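Local structure of SusD superfamily protein (3NQP) at residues 430-433 and 434-438. The protein probably binds glycans at the outer membrane of Bacteroides fragilis, as other members of the SusD family do. Sequence-based numbering, arbitrary orientation.
Sequences DFTT and NELAI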
loop_
_atom_site.group_PDB
_atom_site.type_symbol
_atom_site.label_atom_id
_atom_site.label_comp_id
_atom_site.label_asym_id
_atom_site.label_seq_id
_atom_site.Cartn_x
_atom_site.Cartn_y
_atom_site.Cartn_z
ATOM N N ASP A 430 5.239 -27.496 -3.251
ATOM C CA ASP A 430 4.227 -27.036 -4.143
ATOM C C ASP A 430 4.250 -25.516 -4.237
ATOM O O ASP A 430 3.851 -24.780 -3.279
ATOM C CB ASP A 430 2.861 -27.507 -3.651
ATOM C CG ASP A 430 1.766 -27.241 -4.671
ATOM O OD1 ASP A 430 0.975 -26.303 -4.482
ATOM O OD2 ASP A 430 1.737 -27.943 -5.670
ATOM N N PHE A 431 4.682 -25.040 -5.410
ATOM C CA PHE A 431 4.784 -23.617 -5.669
ATOM C C PHE A 431 3.461 -22.911 -5.409
ATOM O O PHE A 431 3.425 -21.847 -4.786
ATOM C CB PHE A 431 5.226 -23.339 -7.109
ATOM C CG PHE A 431 5.400 -21.874 -7.409
ATOM C CD1 PHE A 431 4.296 -21.078 -7.743
ATOM C CD2 PHE A 431 6.658 -21.290 -7.375
ATOM C CE1 PHE A 431 4.435 -19.712 -7.995
ATOM C CE2 PHE A 431 6.804 -19.902 -7.639
ATOM C CZ PHE A 431 5.675 -19.126 -7.957
ATOM N N THR A 432 2.366 -23.506 -5.861
ATOM C CA THR A 432 1.059 -22.862 -5.767
ATOM C C THR A 432 0.675 -22.691 -4.299
ATOM O O THR A 432 0.159 -21.651 -3.874
ATOM C CB THR A 432 -0.032 -23.670 -6.493
ATOM O OG1 THR A 432 0.292 -23.784 -7.898
ATOM C CG2 THR A 432 -1.403 -22.967 -6.381
ATOM N N THR A 433 0.898 -23.732 -3.512
ATOM C CA THR A 433 0.456 -23.679 -2.094
ATOM C C THR A 433 1.237 -22.555 -1.404
ATOM O O THR A 433 0.673 -21.785 -0.640
ATOM C CB THR A 433 0.690 -25.015 -1.413
ATOM O OG1 THR A 433 0.011 -26.013 -2.156
ATOM C CG2 THR A 433 0.176 -25.045 0.098
ATOM N N ASN A 434 2.546 -22.477 -1.670
ATOM C CA ASN A 434 3.402 -21.443 -1.138
ATOM C C ASN A 434 2.976 -20.043 -1.584
ATOM O O ASN A 434 2.868 -19.139 -0.758
ATOM C CB ASN A 434 4.852 -21.632 -1.571
ATOM C CG ASN A 434 5.573 -22.765 -0.824
ATOM O OD1 ASN A 434 5.295 -23.067 0.352
ATOM N ND2 ASN A 434 6.508 -23.390 -1.519
ATOM N N GLU A 435 2.788 -19.831 -2.888
ATOM C CA GLU A 435 2.379 -18.492 -3.391
ATOM C C GLU A 435 1.071 -18.048 -2.741
ATOM O O GLU A 435 0.938 -16.909 -2.285
ATOM C CB GLU A 435 2.229 -18.508 -4.916
ATOM C CG GLU A 435 2.263 -17.158 -5.532
ATOM C CD GLU A 435 3.676 -16.678 -5.849
ATOM O OE1 GLU A 435 4.650 -17.117 -5.192
ATOM O OE2 GLU A 435 3.819 -15.855 -6.768
ATOM N N LEU A 436 0.085 -18.943 -2.671
ATOM C CA LEU A 436 -1.196 -18.606 -2.048
ATOM C C LEU A 436 -1.088 -18.358 -0.548
ATOM O O LEU A 436 -1.783 -17.498 -0.011
ATOM C CB LEU A 436 -2.267 -19.634 -2.375
ATOM C CG LEU A 436 -2.626 -19.813 -3.866
ATOM C CD1 LEU A 436 -3.525 -21.038 -4.088
ATOM C CD2 LEU A 436 -3.259 -18.503 -4.513
ATOM N N ALA A 437 -0.243 -19.119 0.119
ATOM C CA ALA A 437 0.027 -18.921 1.540
ATOM C C ALA A 437 0.627 -17.524 1.794
ATOM O O ALA A 437 0.296 -16.883 2.800
ATOM C CB ALA A 437 0.943 -20.051 2.093
ATOM N N ILE A 438 1.468 -17.047 0.883
ATOM C CA ILE A 438 2.141 -15.745 1.028
ATOM C C ILE A 438 1.085 -14.670 0.768
ATOM O O ILE A 438 0.933 -13.742 1.562
ATOM C CB ILE A 438 3.355 -15.580 0.082
ATOM C CG1 ILE A 438 4.524 -16.508 0.481
ATOM C CG2 ILE A 438 3.852 -14.091 0.051
ATOM C CD1 ILE A 438 5.582 -16.681 -0.717
#
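Phe431 and Glu435 lie side by side one turn apart at the start of helix 431-445, the carboxylate resting obliquely by the ring with OE1 of Glu435 3.6 Å from CZ of Phe431. CG is anti to the backbone N in both (chi1 -178° in Phe431, -161° in Glu435), and a bend at chi2 brings the glutamate end back beside the ring. That carboxylate is well supplied with donors: OE1 accepts from Asn394 ND2, while OE2 takes Thr460 N and a salt bridge from Lys216. In the backbone, Glu435 N donates to Phe431 O at 2.8 Å, and the same carbonyl also accepts from Asn394 ND2. Asp430 is the N-cap residue. Its OD1 receives Thr433 N at 2.7 Å and Thr433 OG1 at 2.5 Å, the two donors arriving from opposite faces of the carboxylate plane. Asn434 N closes the first turn on Asp430 O at 3.1 Å; the buried amide of Asn434 pairs through OD1 with Tyr425 OH, and through ND2 with Thr428 O and Asn394 OD1. Along another side, Thr432 CG2 meets Leu436 CD1 at 3.7 Å, while Thr432 OG1 is bonded to Leu461 O. The polar ends of the buried Asn434 and Glu435 are thus met by partners, and Asp430 OD1 satisfies Thr433 N. The salt bridge would be expected to favour an ionised Glu435; Lys216 and Asn394 join this helix start to helices 200-216 and 382-396.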